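PDB 5I2A: diol-dehydratase from Roseburia inulinivorans, which probably dehydrates 1,2-propanediol as a B12-independent lyase of the glycyl radical enzyme family. Local coordinates for residues D20-K25 with L323-K328; H373-M378 with T403-P408; S697-L702 with Q830-K835; L799-Q802 with K807-G810. All coordinates share one frame; numbering follows the deposited sequence.

How the contacts relate
From the N terminus, contact 1 comes first: it brings the end of helix 14-22 to the loop after helix 309-323, closing a long, mostly helical excursion of 297 residues. Contact 2 follows in series and spans only 24 residues, joining the loops after helices 362-374 and 391-402. The two touch, Asn-324 ND2 lying 2.8 Å from Met-378 O, a probable hydrogen bond. Contact 3 ties helix 699-703 to the C-terminal helix 827-835, and contact 4 is nested inside the loop it closes, folding helix 795-803 against its own following loop. Contacts 3 and 4 meet where Gln-802 NE2 lies 2.8 Å from Asp-831 OD1, another probable hydrogen bond.

Contact 1: residues D20-K25 with L323-K328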
loop_
_atom_site.group_PDB
_atom_site.type_symbol
_atom_site.label_atom_id
_atom_site.label_comp_id
_atom_site.label_asym_id
_atom_site.label_seq_id
_atom_site.Cartn_x
_atom_site.Cartn_y
_atom_site.Cartn_z
ATOM N N ASP A 20 25.503 39.251 2.016
ATOM C CA ASP A 20 24.788 40.225 2.841
ATOM C C ASP A 20 23.298 40.246 2.512
ATOM O O ASP A 20 22.466 40.427 3.390
ATOM C CB ASP A 20 25.375 41.631 2.657
ATOM C CG ASP A 20 26.774 41.761 3.236
ATOM O OD1 ASP A 20 27.145 40.966 4.125
ATOM O OD2 ASP A 20 27.502 42.663 2.799
ATOM N N HIS A 21 22.967 40.069 1.242
ATOM C CA HIS A 21 21.567 40.022 0.849
ATOM C C HIS A 21 20.834 38.840 1.514
ATOM O O HIS A 21 19.710 39.002 1.976
ATOM C CB HIS A 21 21.432 39.944 -0.666
ATOM C CG HIS A 21 20.012 39.927 -1.140
ATOM N ND1 HIS A 21 19.163 41.002 -0.988
ATOM C CD2 HIS A 21 19.284 38.953 -1.741
ATOM C CE1 HIS A 21 17.979 40.700 -1.493
ATOM N NE2 HIS A 21 18.024 39.462 -1.953
ATOM N N LEU A 22 21.466 37.670 1.582
ATOM C CA LEU A 22 20.826 36.517 2.243
ATOM C C LEU A 22 20.409 36.868 3.652
ATOM O O LEU A 22 19.362 36.448 4.115
ATOM C CB LEU A 22 21.758 35.291 2.310
ATOM C CG LEU A 22 22.115 34.580 1.007
ATOM C CD1 LEU A 22 22.720 33.197 1.310
ATOM C CD2 LEU A 22 20.906 34.455 0.082
ATOM N N TYR A 23 21.235 37.649 4.334
ATOM C CA TYR A 23 21.033 37.850 5.758
ATOM C C TYR A 23 20.430 39.215 6.129
ATOM O O TYR A 23 20.349 39.541 7.297
ATOM C CB TYR A 23 22.365 37.646 6.492
ATOM C CG TYR A 23 22.789 36.184 6.575
ATOM C CD1 TYR A 23 23.492 35.573 5.536
ATOM C CD2 TYR A 23 22.469 35.414 7.687
ATOM C CE1 TYR A 23 23.871 34.218 5.615
ATOM C CE2 TYR A 23 22.841 34.077 7.770
ATOM C CZ TYR A 23 23.537 33.484 6.738
ATOM O OH TYR A 23 23.897 32.151 6.842
ATOM N N ALA A 24 19.977 39.979 5.141
ATOM C CA ALA A 24 19.455 41.323 5.399
ATOM C C ALA A 24 18.212 41.285 6.283
ATOM O O ALA A 24 17.990 42.197 7.074
ATOM C CB ALA A 24 19.157 42.042 4.090
ATOM N N LYS A 25 17.418 40.221 6.160
ATOM C CA LYS A 25 16.231 40.042 6.996
ATOM C C LYS A 25 16.164 38.639 7.613
ATOM O O LYS A 25 16.871 37.733 7.177
ATOM C CB LYS A 25 14.956 40.291 6.184
ATOM C CG LYS A 25 14.846 41.672 5.561
ATOM C CD LYS A 25 13.624 41.741 4.632
ATOM C CE LYS A 25 13.428 43.133 4.037
ATOM N NZ LYS A 25 12.278 43.173 3.080
ATOM N N LEU A 323 23.648 27.494 -1.582
ATOM C CA LEU A 323 23.461 26.420 -0.611
ATOM C C LEU A 323 23.013 26.946 0.756
ATOM O O LEU A 323 22.380 26.218 1.507
ATOM C CB LEU A 323 24.743 25.597 -0.469
ATOM C CG LEU A 323 25.004 24.620 -1.626
ATOM C CD1 LEU A 323 26.482 24.213 -1.696
ATOM C CD2 LEU A 323 24.126 23.372 -1.479
ATOM N N ASN A 324 23.335 28.201 1.075
ATOM C CA ASN A 324 22.847 28.830 2.300
ATOM C C ASN A 324 21.511 29.549 2.147
ATOM O O ASN A 324 20.932 30.003 3.134
ATOM C CB ASN A 324 23.887 29.814 2.843
ATOM C CG ASN A 324 25.135 29.120 3.302
ATOM O OD1 ASN A 324 25.250 28.738 4.463
ATOM N ND2 ASN A 324 26.072 28.923 2.382
ATOM N N ASP A 325 21.011 29.646 0.922
ATOM C CA ASP A 325 19.713 30.295 0.698
ATOM C C ASP A 325 18.547 29.378 1.104
ATOM O O ASP A 325 17.481 29.844 1.499
ATOM C CB ASP A 325 19.567 30.705 -0.770
ATOM C CG ASP A 325 18.423 31.691 -1.003
ATOM O OD1 ASP A 325 17.978 32.358 -0.048
ATOM O OD2 ASP A 325 17.983 31.798 -2.158
ATOM N N LEU A 326 18.755 28.070 1.002
ATOM C CA LEU A 326 17.710 27.107 1.362
ATOM C C LEU A 326 17.634 26.959 2.883
ATOM O O LEU A 326 18.639 27.128 3.583
ATOM C CB LEU A 326 17.977 25.756 0.681
ATOM C CG LEU A 326 18.050 25.788 -0.852
ATOM C CD1 LEU A 326 18.304 24.399 -1.409
ATOM C CD2 LEU A 326 16.776 26.389 -1.442
ATOM N N ASN A 327 16.439 26.694 3.404
ATOM C CA ASN A 327 16.240 26.594 4.848
ATOM C C ASN A 327 15.051 25.670 5.150
ATOM O O ASN A 327 14.373 25.194 4.238
ATOM C CB ASN A 327 16.027 27.999 5.461
ATOM C CG ASN A 327 16.409 28.090 6.955
ATOM O OD1 ASN A 327 16.573 27.087 7.653
ATOM N ND2 ASN A 327 16.534 29.326 7.445
ATOM N N LYS A 328 14.801 25.431 6.430
ATOM C CA LYS A 328 13.777 24.504 6.865
ATOM C C LYS A 328 13.343 24.841 8.283
ATOM O O LYS A 328 14.174 24.959 9.175
ATOM C CB LYS A 328 14.309 23.061 6.801
ATOM C CG LYS A 328 13.385 21.970 7.345
ATOM C CD LYS A 328 14.096 20.590 7.183
ATOM C CE LYS A 328 13.325 19.396 7.786
ATOM N NZ LYS A 328 14.069 18.096 7.493
#
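Leu-22, in the closing turn of helix 14-22, packs against Asn-324 and Asp-325 in the loop that follows helix 309-323, and across these two segments one forked apolar side chain makes most of the contact. The CA atoms of Leu-22 and Asp-325 are 6.5 Å apart, the nearest CA pair across the two segments. Leu-22 holds CG beside its backbone N (chi1 -68°) and divides its methyls between two neighbours. CD1 reaches Asn-324 CB at 3.9 Å, the two side chains crossing at about a right angle. CD2 leans on the carboxylate of Asp-325 instead, 3.6 Å from OD1 and 3.9 Å from CG, a van der Waals contact with a polar group. In the pyruvate formate lyase-like fold to which both segments belong, the loop that joins helix 309-323 to the short helix 332-335, ahead of strand 346-350, an outer strand of a mixed five-stranded sheet, supplies this surface. The buried carboxylate has polar partners for both oxygens: OD2 forms salt bridges with Lys-322 and Arg-69, and OD1 accepts from the backbone N of Arg-83. Asn-324 is likewise occupied, its ND2 donating to the carbonyl oxygen of Trp-320. Tyr-23, the first residue beyond the helix, is a marginal participant: its OH stops 4.4 Å from Asn-324 OD1, too far for a bond, and a diethylene glycol molecule, probably from the crystallisation liquor, lies beside its side chain.

Contact 2: residues H373-M378 with T403-P408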
loop_
_atom_site.group_PDB
_atom_site.type_symbol
_atom_site.label_atom_id
_atom_site.label_comp_id
_atom_site.label_asym_id
_atom_site.label_seq_id
_atom_site.Cartn_x
_atom_site.Cartn_y
_atom_site.Cartn_z
ATOM N N HIS A 373 36.091 31.918 0.779
ATOM C CA HIS A 373 35.497 33.095 0.150
ATOM C C HIS A 373 34.131 33.451 0.740
ATOM O O HIS A 373 33.893 34.583 1.155
ATOM C CB HIS A 373 35.338 32.877 -1.358
ATOM C CG HIS A 373 36.603 33.045 -2.143
ATOM N ND1 HIS A 373 36.641 32.929 -3.519
ATOM C CD2 HIS A 373 37.874 33.294 -1.752
ATOM C CE1 HIS A 373 37.876 33.124 -3.939
ATOM N NE2 HIS A 373 38.645 33.345 -2.887
ATOM N N VAL A 374 33.228 32.478 0.763
ATOM C CA VAL A 374 31.857 32.740 1.176
ATOM C C VAL A 374 31.768 32.784 2.692
ATOM O O VAL A 374 31.031 33.578 3.245
ATOM C CB VAL A 374 30.890 31.678 0.595
ATOM C CG1 VAL A 374 29.472 31.902 1.088
ATOM C CG2 VAL A 374 30.936 31.729 -0.937
ATOM N N PHE A 375 32.546 31.925 3.344
ATOM C CA PHE A 375 32.641 31.845 4.801
ATOM C C PHE A 375 31.283 31.758 5.508
ATOM O O PHE A 375 31.064 32.404 6.531
ATOM C CB PHE A 375 33.445 33.032 5.358
ATOM C CG PHE A 375 34.376 32.648 6.482
ATOM C CD1 PHE A 375 35.667 32.228 6.217
ATOM C CD2 PHE A 375 33.947 32.670 7.796
ATOM C CE1 PHE A 375 36.517 31.859 7.242
ATOM C CE2 PHE A 375 34.787 32.298 8.823
ATOM C CZ PHE A 375 36.074 31.888 8.547
ATOM N N LEU A 376 30.393 30.934 4.961
ATOM C CA LEU A 376 29.075 30.688 5.544
ATOM C C LEU A 376 29.027 29.249 6.082
ATOM O O LEU A 376 29.934 28.472 5.810
ATOM C CB LEU A 376 27.987 30.924 4.495
ATOM C CG LEU A 376 27.702 32.402 4.223
ATOM C CD1 LEU A 376 26.566 32.530 3.206
ATOM C CD2 LEU A 376 27.381 33.143 5.535
ATOM N N PRO A 377 27.982 28.888 6.851
ATOM C CA PRO A 377 27.945 27.527 7.403
ATOM C C PRO A 377 27.906 26.403 6.360
ATOM O O PRO A 377 28.518 25.372 6.573
ATOM C CB PRO A 377 26.651 27.526 8.216
ATOM C CG PRO A 377 26.504 28.950 8.649
ATOM C CD PRO A 377 26.949 29.745 7.458
ATOM N N MET A 378 27.187 26.603 5.264
ATOM C CA MET A 378 26.998 25.551 4.276
ATOM C C MET A 378 27.826 25.852 3.030
ATOM O O MET A 378 28.118 27.010 2.763
ATOM C CB MET A 378 25.506 25.415 3.930
ATOM C CG MET A 378 24.610 25.265 5.180
ATOM S SD MET A 378 23.051 24.380 4.897
ATOM C CE MET A 378 21.851 25.713 4.890
ATOM N N THR A 403 41.294 28.739 10.081
ATOM C CA THR A 403 40.471 29.951 10.131
ATOM C C THR A 403 39.410 29.885 11.218
ATOM O O THR A 403 38.813 30.904 11.542
ATOM C CB THR A 403 39.740 30.244 8.803
ATOM O OG1 THR A 403 38.691 29.291 8.625
ATOM C CG2 THR A 403 40.702 30.243 7.598
ATOM N N GLY A 404 39.152 28.694 11.762
ATOM C CA GLY A 404 38.135 28.559 12.795
ATOM C C GLY A 404 36.735 28.234 12.286
ATOM O O GLY A 404 35.802 28.037 13.068
ATOM N N ILE A 405 36.591 28.154 10.969
ATOM C CA ILE A 405 35.300 27.894 10.357
ATOM C C ILE A 405 34.804 26.447 10.576
ATOM O O ILE A 405 33.640 26.146 10.318
ATOM C CB ILE A 405 35.348 28.210 8.848
ATOM C CG1 ILE A 405 33.944 28.435 8.292
ATOM C CG2 ILE A 405 36.111 27.128 8.079
ATOM C CD1 ILE A 405 33.937 28.855 6.856
ATOM N N GLY A 406 35.681 25.569 11.063
ATOM C CA GLY A 406 35.300 24.215 11.416
ATOM C C GLY A 406 35.318 23.253 10.242
ATOM O O GLY A 406 34.878 22.113 10.360
ATOM N N LEU A 407 35.852 23.717 9.117
ATOM C CA LEU A 407 35.871 22.956 7.872
ATOM C C LEU A 407 37.298 22.688 7.382
ATOM O O LEU A 407 38.224 23.410 7.739
ATOM C CB LEU A 407 35.087 23.712 6.788
ATOM C CG LEU A 407 33.630 24.086 7.075
ATOM C CD1 LEU A 407 33.062 24.918 5.926
ATOM C CD2 LEU A 407 32.779 22.830 7.295
ATOM N N PRO A 408 37.489 21.629 6.583
ATOM C CA PRO A 408 36.507 20.578 6.312
ATOM C C PRO A 408 36.482 19.631 7.485
ATOM O O PRO A 408 37.349 19.744 8.347
ATOM C CB PRO A 408 37.052 19.891 5.069
ATOM C CG PRO A 408 38.557 20.066 5.205
ATOM C CD PRO A 408 38.779 21.376 5.916
#
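Phe-375 and Ile-405 form the nearest CA pair across the two segments, with CA atoms 7.3 Å apart. Each segment leaves its helix through a residue of positive phi, Phe-375 itself in one and Gly-404 in the other, and a cis peptide precedes Pro-408. The aromatic ring then extends across to the second loop. Ile-405 CD1 sits over its centre, 3.7 Å from the centroid and only 6° off the ring normal, a well-aligned CH-pi contact. With CG1 anti to the backbone N (chi1 -160°), the isoleucine chain runs along that face of the ring, and its CB lies 3.8 Å from Phe-375 CZ. Thr-403 approaches at the rim: CB lies in the ring plane, while OG1 comes obliquely to within 3.6 Å of Phe-375 CE1. That hydroxyl is bonded to Leu-400 O, and it also receives a weak bond from Ile-405 N at 3.3 Å. The two loops follow helices 362-374 and 391-402 and lead into the adjacent parallel strands 380-385 and 409-412, helix 391-402 forming the crossover between them; Ile-812 of strand 812-814 touches both Phe-375 and Ile-405.

Contact 3: residues S697-L702 with Q830-K835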
loop_
_atom_site.group_PDB
_atom_site.type_symbol
_atom_site.label_atom_id
_atom_site.label_comp_id
_atom_site.label_asym_id
_atom_site.label_seq_id
_atom_site.Cartn_x
_atom_site.Cartn_y
_atom_site.Cartn_z
ATOM N N SER A 697 23.088 18.649 17.254
ATOM C CA SER A 697 23.158 19.504 18.441
ATOM C C SER A 697 22.291 18.942 19.577
ATOM O O SER A 697 22.035 19.620 20.572
ATOM C CB SER A 697 22.742 20.952 18.117
ATOM O OG SER A 697 21.355 21.082 17.838
ATOM N N ALA A 698 21.882 17.687 19.433
ATOM C CA ALA A 698 20.863 17.096 20.301
ATOM C C ALA A 698 21.385 16.584 21.632
ATOM O O ALA A 698 20.597 16.148 22.479
ATOM C CB ALA A 698 20.145 15.963 19.563
ATOM N N ASN A 699 22.702 16.631 21.831
ATOM C CA ASN A 699 23.261 16.208 23.102
ATOM C C ASN A 699 22.853 17.194 24.205
ATOM O O ASN A 699 22.770 16.821 25.358
ATOM C CB ASN A 699 24.779 16.081 23.032
ATOM C CG ASN A 699 25.456 17.407 22.721
ATOM O OD1 ASN A 699 25.136 18.059 21.737
ATOM N ND2 ASN A 699 26.366 17.818 23.581
ATOM N N VAL A 700 22.559 18.434 23.834
ATOM C CA VAL A 700 22.076 19.409 24.817
ATOM C C VAL A 700 20.620 19.104 25.252
ATOM O O VAL A 700 20.392 18.873 26.428
ATOM C CB VAL A 700 22.227 20.848 24.271
ATOM C CG1 VAL A 700 21.542 21.855 25.183
ATOM C CG2 VAL A 700 23.717 21.159 24.082
ATOM N N PRO A 701 19.644 19.043 24.313
ATOM C CA PRO A 701 18.318 18.657 24.824
ATOM C C PRO A 701 18.225 17.229 25.392
ATOM O O PRO A 701 17.445 17.025 26.321
ATOM C CB PRO A 701 17.400 18.806 23.599
ATOM C CG PRO A 701 18.320 18.742 22.404
ATOM C CD PRO A 701 19.589 19.417 22.885
ATOM N N LEU A 702 18.995 16.269 24.885
ATOM C CA LEU A 702 18.917 14.927 25.464
ATOM C C LEU A 702 19.465 14.937 26.887
ATOM O O LEU A 702 18.895 14.313 27.787
ATOM C CB LEU A 702 19.659 13.894 24.606
ATOM C CG LEU A 702 18.771 13.097 23.639
ATOM C CD1 LEU A 702 18.001 14.014 22.684
ATOM C CD2 LEU A 702 19.603 12.064 22.850
ATOM N N GLN A 830 25.507 27.412 22.861
ATOM C CA GLN A 830 26.753 28.176 22.954
ATOM C C GLN A 830 27.572 27.754 24.166
ATOM O O GLN A 830 28.773 27.545 24.059
ATOM C CB GLN A 830 26.474 29.675 23.045
ATOM C CG GLN A 830 25.903 30.324 21.792
ATOM C CD GLN A 830 25.663 31.812 22.015
ATOM O OE1 GLN A 830 25.607 32.259 23.154
ATOM N NE2 GLN A 830 25.514 32.573 20.937
ATOM N N ASP A 831 26.919 27.632 25.319
ATOM C CA ASP A 831 27.624 27.221 26.532
ATOM C C ASP A 831 28.237 25.828 26.395
ATOM O O ASP A 831 29.319 25.581 26.906
ATOM C CB ASP A 831 26.698 27.236 27.751
ATOM C CG ASP A 831 26.307 28.648 28.186
ATOM O OD1 ASP A 831 26.913 29.632 27.705
ATOM O OD2 ASP A 831 25.404 28.757 29.038
ATOM N N ASP A 832 27.527 24.915 25.731
ATOM C CA ASP A 832 28.051 23.571 25.541
ATOM C C ASP A 832 29.343 23.631 24.725
ATOM O O ASP A 832 30.324 22.978 25.044
ATOM C CB ASP A 832 27.028 22.659 24.851
ATOM C CG ASP A 832 27.433 21.187 24.909
ATOM O OD1 ASP A 832 27.714 20.697 26.015
ATOM O OD2 ASP A 832 27.480 20.525 23.856
ATOM N N ILE A 833 29.324 24.435 23.671
ATOM C CA ILE A 833 30.467 24.568 22.782
ATOM C C ILE A 833 31.643 25.214 23.519
ATOM O O ILE A 833 32.786 24.773 23.393
ATOM C CB ILE A 833 30.074 25.373 21.526
ATOM C CG1 ILE A 833 29.044 24.568 20.714
ATOM C CG2 ILE A 833 31.306 25.719 20.680
ATOM C CD1 ILE A 833 28.517 25.253 19.475
ATOM N N ILE A 834 31.343 26.217 24.338
ATOM C CA ILE A 834 32.373 26.918 25.094
ATOM C C ILE A 834 33.077 26.025 26.114
ATOM O O ILE A 834 34.288 26.110 26.270
ATOM C CB ILE A 834 31.777 28.162 25.809
ATOM C CG1 ILE A 834 31.461 29.248 24.775
ATOM C CG2 ILE A 834 32.738 28.692 26.853
ATOM C CD1 ILE A 834 30.577 30.393 25.298
ATOM N N LYS A 835 32.348 25.153 26.806
ATOM C CA LYS A 835 33.012 24.375 27.839
ATOM C C LYS A 835 33.762 23.153 27.292
ATOM O O LYS A 835 34.423 22.461 28.056
ATOM C CB LYS A 835 32.023 23.937 28.920
ATOM C CG LYS A 835 31.240 22.693 28.610
ATOM C CD LYS A 835 30.498 22.192 29.851
ATOM C CE LYS A 835 29.654 20.953 29.512
ATOM N NZ LYS A 835 28.469 21.281 28.657
#
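Asn-699 and Asp-832 supply the polar part of this contact between helix 699-703 and helix 827-835. Asn-699 ND2 donates to Asp-832 OD2 over 2.9 Å, with an N-H...O angle of 158°. The oxygen lies nearly in the amide plane of the asparagine, whereas the donor meets the carboxylate from above its plane, 37° out of it. ND2 also donates to Val-719 O, so this buried amide nitrogen serves two acceptors, and a backbone bond between Asn-699 and Val-719 helps to fix its position.

The ionic part lies within residues 830-835. Lys-835 NZ forms a salt bridge with Asp-832 OD1 at 2.8 Å, using the anti lone pair, so each carboxylate oxygen has its own donor. Were Asp-832 an alanine, Lys-835 would probably lose its counter-charge, and Asn-699 ND2 its acceptor on the C-terminal helix.

The apolar part is small. Val-700 CG2 rests on the stem of the aspartate, 3.7 Å from Asp-832 CB and 3.8 Å from its CG. With CG anti to the backbone N (chi1 -168°), the carboxylate is carried out toward Asn-699. Val-700 also touches Ser-828 and Leu-829 one turn earlier on that helix.

The pairing is plain helix-to-helix packing in which a buried carboxylate is shared between a neutral amide and a lysine. It joins the short helix 699-703 to the C-terminal helix 827-835, beyond the predicted radical site Gly-817 in the sequence.

Contact 4: residues L799-Q802 with K807-G810; sequences LDAQ and KYSG
Two first torsions bring Asp-800 and Tyr-808 together: the aspartate sets CG anti to its backbone N (chi1 -160°), and the tyrosine places its ring beside its own backbone N (chi1 -64°). This is a local helix-loop-strand unit of the glycine radical region, in which helix 795-803 is covered by the loop that leads into strand 812-814, just ahead of the predicted radical site, Gly-817. Tyr-808 OH donates to Asp-800 OD2 over 2.7 Å. The oxygen lies at the edge of the ring, in its plane, while the carboxylate stands almost perpendicular to the ring.

Lys-807 grips the same oxygen. Its chain bends at chi3 and carries NZ to 2.9 Å from Asp-800 OD2, completing a salt bridge. The two donors occupy different lone pairs: the hydroxyl takes the anti one and the ammonium the syn one, on the side of OD1. A positive charge this close is likely to stabilise the ionised carboxylate. All three residues also touch a crystal neighbour, so their precise poses may owe something to the lattice. A phenylalanine in place of Tyr-808 would probably retain the ring packing but leave OD2 gripped by the lysine alone, with the carboxylate more apt to turn.

Below the polar cluster, one ring face rests on the helix. Ala-801 CB makes a CH-pi contact 4.0 Å from the centroid and 28° off the normal, and lies 3.6 Å from Tyr-808 CG. Closer still is the backbone itself, with Ala-801 CA 3.4 Å from Tyr-808 CD2.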
loop_
_atom_site.group_PDB
_atom_site.type_symbol
_atom_site.label_atom_id
_atom_site.label_comp_id
_atom_site.label_asym_id
_atom_site.label_seq_id
_atom_site.Cartn_x
_atom_site.Cartn_y
_atom_site.Cartn_z
ATOM N N LEU A 799 33.279 33.936 24.579
ATOM C CA LEU A 799 32.651 34.702 25.662
ATOM C C LEU A 799 32.293 36.115 25.209
ATOM O O LEU A 799 31.201 36.584 25.486
ATOM C CB LEU A 799 33.554 34.762 26.898
ATOM C CG LEU A 799 33.802 33.415 27.586
ATOM C CD1 LEU A 799 34.810 33.548 28.720
ATOM C CD2 LEU A 799 32.490 32.818 28.098
ATOM N N ASP A 800 33.205 36.785 24.505
ATOM C CA ASP A 800 32.916 38.131 24.003
ATOM C C ASP A 800 31.755 38.125 22.999
ATOM O O ASP A 800 30.970 39.073 22.951
ATOM C CB ASP A 800 34.149 38.764 23.350
ATOM C CG ASP A 800 34.035 40.291 23.252
ATOM O OD1 ASP A 800 33.553 40.900 24.217
ATOM O OD2 ASP A 800 34.410 40.879 22.222
ATOM N N ALA A 801 31.653 37.068 22.195
ATOM C CA ALA A 801 30.572 36.959 21.216
ATOM C C ALA A 801 29.226 36.748 21.916
ATOM O O ALA A 801 28.182 37.146 21.402
ATOM C CB ALA A 801 30.843 35.826 20.227
ATOM N N GLN A 802 29.260 36.143 23.098
ATOM C CA GLN A 802 28.067 36.046 23.922
ATOM C C GLN A 802 27.667 37.400 24.476
ATOM O O GLN A 802 26.499 37.754 24.440
ATOM C CB GLN A 802 28.269 35.071 25.078
ATOM C CG GLN A 802 28.134 33.616 24.688
ATOM C CD GLN A 802 27.989 32.705 25.895
ATOM O OE1 GLN A 802 28.654 32.897 26.908
ATOM N NE2 GLN A 802 27.102 31.714 25.795
ATOM N N LYS A 807 29.316 42.330 17.421
ATOM C CA LYS A 807 30.692 42.385 16.915
ATOM C C LYS A 807 31.089 41.099 16.181
ATOM O O LYS A 807 32.199 40.990 15.645
ATOM C CB LYS A 807 31.680 42.638 18.065
ATOM C CG LYS A 807 31.620 44.061 18.662
ATOM C CD LYS A 807 32.273 44.118 20.042
ATOM C CE LYS A 807 33.740 43.711 20.001
ATOM N NZ LYS A 807 34.361 43.642 21.365
ATOM N N TYR A 808 30.183 40.126 16.174
ATOM C CA TYR A 808 30.513 38.776 15.734
ATOM C C TYR A 808 29.450 38.170 14.842
ATOM O O TYR A 808 29.166 36.977 14.921
ATOM C CB TYR A 808 30.728 37.881 16.949
ATOM C CG TYR A 808 31.906 38.308 17.784
ATOM C CD1 TYR A 808 33.192 37.931 17.435
ATOM C CD2 TYR A 808 31.733 39.116 18.904
ATOM C CE1 TYR A 808 34.281 38.321 18.183
ATOM C CE2 TYR A 808 32.824 39.520 19.670
ATOM C CZ TYR A 808 34.095 39.114 19.307
ATOM O OH TYR A 808 35.190 39.506 20.057
ATOM N N SER A 809 28.873 38.995 13.983
ATOM C CA SER A 809 27.774 38.551 13.159
ATOM C C SER A 809 28.231 37.491 12.150
ATOM O O SER A 809 27.424 36.701 11.689
ATOM C CB SER A 809 27.121 39.749 12.453
ATOM O OG SER A 809 28.032 40.402 11.597
ATOM N N GLY A 810 29.526 37.450 11.848
ATOM C CA GLY A 810 30.046 36.463 10.909
ATOM C C GLY A 810 30.794 35.298 11.544
ATOM O O GLY A 810 31.335 34.441 10.848
#